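Local coordinates for protein SsfS6 (Streptomyces sp. SF2575, PDB 4FZR) that is of unassigned function but probably adopts the two-domain GT-B fold, as in relatives of the erythromycin biosynthesis protein CIII family, at residues I18-G23 with H44-A49; D302-H307 with E319-V324. All coordinates share one frame; numbering follows the deposited sequence.

Contact 1 (I18-G23 with H44-A49)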
loop_
_atom_site.group_PDB
_atom_site.type_symbol
_atom_site.label_atom_id
_atom_site.label_comp_id
_atom_site.label_asym_id
_atom_site.label_seq_id
_atom_site.Cartn_x
_atom_site.Cartn_y
_atom_site.Cartn_z
ATOM N N ILE A 18 -2.419 10.642 11.597
ATOM C CA ILE A 18 -3.157 11.321 10.531
ATOM C C ILE A 18 -4.413 10.559 10.135
ATOM O O ILE A 18 -4.354 9.403 9.711
ATOM C CB ILE A 18 -2.289 11.551 9.262
ATOM C CG1 ILE A 18 -0.960 12.211 9.632
ATOM C CG2 ILE A 18 -3.041 12.405 8.238
ATOM C CD1 ILE A 18 0.154 11.223 9.884
ATOM N N LEU A 19 -5.554 11.220 10.298
ATOM C CA LEU A 19 -6.822 10.698 9.819
ATOM C C LEU A 19 -7.060 11.166 8.378
ATOM O O LEU A 19 -7.207 12.361 8.119
ATOM C CB LEU A 19 -7.959 11.161 10.733
ATOM C CG LEU A 19 -9.371 10.696 10.361
ATOM C CD1 LEU A 19 -9.450 9.181 10.249
ATOM C CD2 LEU A 19 -10.389 11.205 11.371
ATOM N N VAL A 20 -7.074 10.222 7.443
ATOM C CA VAL A 20 -7.364 10.528 6.046
ATOM C C VAL A 20 -8.861 10.394 5.802
ATOM O O VAL A 20 -9.414 9.298 5.886
ATOM C CB VAL A 20 -6.608 9.587 5.086
ATOM C CG1 VAL A 20 -6.749 10.070 3.643
ATOM C CG2 VAL A 20 -5.142 9.498 5.486
ATOM N N ILE A 21 -9.520 11.512 5.515
ATOM C CA ILE A 21 -10.965 11.512 5.318
ATOM C C ILE A 21 -11.297 11.562 3.831
ATOM O O ILE A 21 -11.076 12.575 3.168
ATOM C CB ILE A 21 -11.631 12.671 6.090
ATOM C CG1 ILE A 21 -11.500 12.415 7.597
ATOM C CG2 ILE A 21 -13.095 12.817 5.688
ATOM C CD1 ILE A 21 -12.090 13.486 8.478
ATOM N N ALA A 22 -11.820 10.450 3.319
ATOM C CA ALA A 22 -12.019 10.269 1.880
ATOM C C ALA A 22 -13.498 10.213 1.492
ATOM O O ALA A 22 -14.381 10.344 2.342
ATOM C CB ALA A 22 -11.298 9.011 1.408
ATOM N N GLY A 23 -13.753 10.010 0.201
ATOM C CA GLY A 23 -15.097 10.093 -0.347
ATOM C C GLY A 23 -15.885 8.795 -0.362
ATOM O O GLY A 23 -15.710 7.932 0.499
ATOM N N HIS A 44 4.664 7.491 10.460
ATOM C CA HIS A 44 3.438 8.051 11.021
ATOM C C HIS A 44 2.305 7.025 11.036
ATOM O O HIS A 44 2.376 5.995 10.368
ATOM C CB HIS A 44 3.033 9.309 10.249
ATOM C CG HIS A 44 4.144 10.303 10.113
ATOM N ND1 HIS A 44 4.728 10.919 11.198
ATOM C CD2 HIS A 44 4.795 10.769 9.021
ATOM C CE1 HIS A 44 5.683 11.730 10.780
ATOM N NE2 HIS A 44 5.743 11.659 9.464
ATOM N N GLU A 45 1.275 7.303 11.827
ATOM C CA GLU A 45 0.135 6.406 11.938
ATOM C C GLU A 45 -1.020 6.930 11.092
ATOM O O GLU A 45 -1.373 8.108 11.177
ATOM C CB GLU A 45 -0.291 6.282 13.399
ATOM C CG GLU A 45 -1.238 5.133 13.658
ATOM C CD GLU A 45 -1.365 4.804 15.134
ATOM O OE1 GLU A 45 -0.461 5.183 15.911
ATOM O OE2 GLU A 45 -2.371 4.165 15.514
ATOM N N VAL A 46 -1.613 6.058 10.279
ATOM C CA VAL A 46 -2.639 6.481 9.329
ATOM C C VAL A 46 -3.917 5.657 9.450
ATOM O O VAL A 46 -3.877 4.439 9.618
ATOM C CB VAL A 46 -2.119 6.401 7.872
ATOM C CG1 VAL A 46 -3.265 6.542 6.874
ATOM C CG2 VAL A 46 -1.058 7.465 7.628
ATOM N N LEU A 47 -5.053 6.339 9.368
ATOM C CA LEU A 47 -6.346 5.677 9.318
ATOM C C LEU A 47 -7.205 6.357 8.254
ATOM O O LEU A 47 -7.476 7.556 8.336
ATOM C CB LEU A 47 -7.036 5.737 10.683
ATOM C CG LEU A 47 -8.400 5.047 10.797
ATOM C CD1 LEU A 47 -8.307 3.575 10.440
ATOM C CD2 LEU A 47 -8.962 5.211 12.197
ATOM N N VAL A 48 -7.613 5.596 7.245
ATOM C CA VAL A 48 -8.440 6.144 6.176
ATOM C C VAL A 48 -9.914 5.940 6.502
ATOM O O VAL A 48 -10.373 4.808 6.666
ATOM C CB VAL A 48 -8.121 5.501 4.817
ATOM C CG1 VAL A 48 -9.000 6.104 3.724
ATOM C CG2 VAL A 48 -6.648 5.680 4.490
ATOM N N ALA A 49 -10.646 7.044 6.606
ATOM C CA ALA A 49 -12.060 6.996 6.947
ATOM C C ALA A 49 -12.909 7.367 5.732
ATOM O O ALA A 49 -12.692 8.405 5.106
ATOM C CB ALA A 49 -12.352 7.929 8.115
#
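CD1 of Ile18 approaches the imidazole of His44 obliquely; the closer touch is on the stem, 3.5 Å between Ile18 CD1 and His44 CB. CG1 of Ile18 sits beside its own backbone N (chi1 -51°), and with chi2 at 93° CD1 then turns toward the histidine. The far end of the ring is held from outside the pair, NE2 of His44 bonding to Glu396. The carboxylate of Glu45 leads away from 18-23, and its OE1 forms a salt bridge with Arg17.

The peptides, flat groups too, are linked in a parallel ladder in which Ile18 and Val20 bond through both N and O. It starts with Ile18 N to Glu45 O (2.8 Å), crosses through Leu47 and Ala49, and finishes where Ala22 N gives a nearly straight bond to Ala49 O (2.9 Å). Val20 N reaches Leu47 O from 29° off the carbonyl plane, and Leu19 CD1 presses on the same oxygen at 3.2 Å. Leu19 CD1 also meets Ala49 CB, 3.8 Å away.

This face, with Leu19, Leu47 and Ala49, lies under helix 93-122, and Leu47 also packs on Phe222 of the second subunit. On the other face, CG2 of Val20 meets CG1 of Val46 at 3.8 Å, while Leu39 of helix 33-41 packs on Ile18 and Val46. The sheet order places 18-21 between 45-49 and strand 126-130. Two adjacent parallel strands joined through intervening helices form the beta-alpha-beta start of the Rossmann-like N-terminal domain characteristic of GT-B proteins.

Contact 2 (D302-H307 with E319-V324)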
loop_
_atom_site.group_PDB
_atom_site.type_symbol
_atom_site.label_atom_id
_atom_site.label_comp_id
_atom_site.label_asym_id
_atom_site.label_seq_id
_atom_site.Cartn_x
_atom_site.Cartn_y
_atom_site.Cartn_z
ATOM N N ASP A 302 0.397 3.224 -26.912
ATOM C CA ASP A 302 0.695 4.504 -27.544
ATOM C C ASP A 302 -0.506 5.449 -27.577
ATOM O O ASP A 302 -0.355 6.633 -27.875
ATOM C CB ASP A 302 1.193 4.258 -28.970
ATOM C CG ASP A 302 2.232 3.154 -29.040
ATOM O OD1 ASP A 302 3.439 3.466 -28.971
ATOM O OD2 ASP A 302 1.840 1.974 -29.158
ATOM N N VAL A 303 -1.694 4.930 -27.286
ATOM C CA VAL A 303 -2.892 5.761 -27.220
ATOM C C VAL A 303 -3.839 5.230 -26.152
ATOM O O VAL A 303 -3.993 4.018 -26.000
ATOM C CB VAL A 303 -3.661 5.783 -28.561
ATOM C CG1 VAL A 303 -4.659 6.931 -28.578
ATOM C CG2 VAL A 303 -2.704 5.898 -29.737
ATOM N N VAL A 304 -4.474 6.132 -25.413
ATOM C CA VAL A 304 -5.533 5.731 -24.497
ATOM C C VAL A 304 -6.806 6.517 -24.800
ATOM O O VAL A 304 -6.783 7.742 -24.910
ATOM C CB VAL A 304 -5.137 5.921 -23.011
ATOM C CG1 VAL A 304 -6.260 5.436 -22.100
ATOM C CG2 VAL A 304 -3.846 5.174 -22.692
ATOM N N VAL A 305 -7.910 5.797 -24.953
ATOM C CA VAL A 305 -9.219 6.410 -25.129
ATOM C C VAL A 305 -10.012 6.171 -23.852
ATOM O O VAL A 305 -10.076 5.043 -23.388
ATOM C CB VAL A 305 -9.957 5.780 -26.319
ATOM C CG1 VAL A 305 -11.325 6.423 -26.496
ATOM C CG2 VAL A 305 -9.116 5.908 -27.585
ATOM N N HIS A 306 -10.600 7.213 -23.267
ATOM C CA HIS A 306 -11.262 7.034 -21.976
ATOM C C HIS A 306 -12.319 8.079 -21.642
ATOM O O HIS A 306 -12.546 9.031 -22.383
ATOM C CB HIS A 306 -10.221 6.959 -20.850
ATOM C CG HIS A 306 -9.404 8.206 -20.692
ATOM N ND1 HIS A 306 -9.663 9.151 -19.727
ATOM C CD2 HIS A 306 -8.328 8.651 -21.384
ATOM C CE1 HIS A 306 -8.780 10.133 -19.830
ATOM N NE2 HIS A 306 -7.965 9.854 -20.828
ATOM N N HIS A 307 -12.945 7.872 -20.489
ATOM C CA HIS A 307 -14.143 8.597 -20.079
ATOM C C HIS A 307 -13.892 10.011 -19.554
ATOM O O HIS A 307 -14.835 10.721 -19.231
ATOM C CB HIS A 307 -14.879 7.793 -19.000
ATOM C CG HIS A 307 -14.070 7.562 -17.759
ATOM N ND1 HIS A 307 -13.028 6.661 -17.705
ATOM C CD2 HIS A 307 -14.144 8.125 -16.528
ATOM C CE1 HIS A 307 -12.500 6.673 -16.494
ATOM N NE2 HIS A 307 -13.158 7.553 -15.761
ATOM N N GLU A 319 2.645 9.235 -17.483
ATOM C CA GLU A 319 3.315 8.205 -18.267
ATOM C C GLU A 319 3.590 8.651 -19.708
ATOM O O GLU A 319 4.113 7.880 -20.512
ATOM C CB GLU A 319 2.497 6.908 -18.251
ATOM C CG GLU A 319 2.742 6.049 -17.014
ATOM C CD GLU A 319 4.164 5.523 -16.945
ATOM O OE1 GLU A 319 4.847 5.516 -17.992
ATOM O OE2 GLU A 319 4.599 5.121 -15.845
ATOM N N GLY A 320 3.247 9.898 -20.027
ATOM C CA GLY A 320 3.552 10.467 -21.327
ATOM C C GLY A 320 2.879 9.742 -22.478
ATOM O O GLY A 320 3.500 9.485 -23.510
ATOM N N VAL A 321 1.602 9.419 -22.301
ATOM C CA VAL A 321 0.832 8.730 -23.332
ATOM C C VAL A 321 -0.335 9.615 -23.785
ATOM O O VAL A 321 -1.174 10.001 -22.964
ATOM C CB VAL A 321 0.295 7.370 -22.821
ATOM C CG1 VAL A 321 -0.522 6.675 -23.903
ATOM C CG2 VAL A 321 1.446 6.480 -22.364
ATOM N N PRO A 322 -0.386 9.947 -25.091
ATOM C CA PRO A 322 -1.466 10.799 -25.614
ATOM C C PRO A 322 -2.850 10.194 -25.383
ATOM O O PRO A 322 -3.004 8.972 -25.437
ATOM C CB PRO A 322 -1.151 10.902 -27.116
ATOM C CG PRO A 322 -0.220 9.776 -27.405
ATOM C CD PRO A 322 0.557 9.543 -26.148
ATOM N N GLN A 323 -3.839 11.046 -25.128
ATOM C CA GLN A 323 -5.153 10.582 -24.711
ATOM C C GLN A 323 -6.266 11.085 -25.616
ATOM O O GLN A 323 -6.231 12.221 -26.090
ATOM C CB GLN A 323 -5.456 11.060 -23.287
ATOM C CG GLN A 323 -4.232 11.401 -22.452
ATOM C CD GLN A 323 -4.597 11.921 -21.074
ATOM O OE1 GLN A 323 -5.712 11.716 -20.597
ATOM N NE2 GLN A 323 -3.659 12.606 -20.432
ATOM N N VAL A 324 -7.258 10.231 -25.844
ATOM C CA VAL A 324 -8.523 10.680 -26.397
ATOM C C VAL A 324 -9.534 10.647 -25.260
ATOM O O VAL A 324 -9.911 9.580 -24.774
ATOM C CB VAL A 324 -9.010 9.807 -27.565
ATOM C CG1 VAL A 324 -10.321 10.361 -28.115
ATOM C CG2 VAL A 324 -7.944 9.726 -28.661
#
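His306 and Gln323 make the side-chain hydrogen bond of this contact: NE2 of the ring donates to OE1 of the amide at 2.9 Å. The oxygen lies near the ring plane and the donor arrives on a lone pair of the amide, the two planes only 30° apart. His306 CG stands between its own N and carbonyl carbon (chi1 62°), turning the ring toward the neighbouring strand, where Gln323 CB is also at its edge.

Backbone bonds hold the stems in place. His306 N binds Val324 O, Val304 O takes Val324 N at 2.7 Å, and Val304 N reaches Pro322 O at 3.2 Å. Val305 and Val324 lie side by side, CG2 of Val305 3.9 Å from CB of Val324, beneath helix 358-367. Farther back, CG2 of Val304 meets CG1 of Val321 at 3.8 Å, their side chains crossing at about a right angle.

Strand 303-306, helix 310-318 and strand 323-325 form a beta-alpha-beta unit of the C-terminal Rossmann-like domain; Thr312 and Thr313 of the helix pack on His306, and Gln323 NE2 makes a weak hydrogen bond to Thr313 O. With NE2-H as donor to OE1, the bond would help to fix the rotation of both the ring and the amide.

In the fold
Contact 1 closes before contact 2 opens along the chain, and the two lie on opposite sides of its centre, their own centres 31 Å apart and their nearest atoms about 16 Å apart. They share no strand: contact 1 belongs to the seven-stranded parallel sheet that includes strands 17-21 and 45-51, contact 2 to the six-stranded parallel sheet that includes strands 303-306 and 323-325. Each joins neighbouring parallel strands connected through helix, the first pair at the beginning of its sheet's strand sequence and the second later in the other. They thus represent the two Rossmann-like domains that together make the GT-B fold.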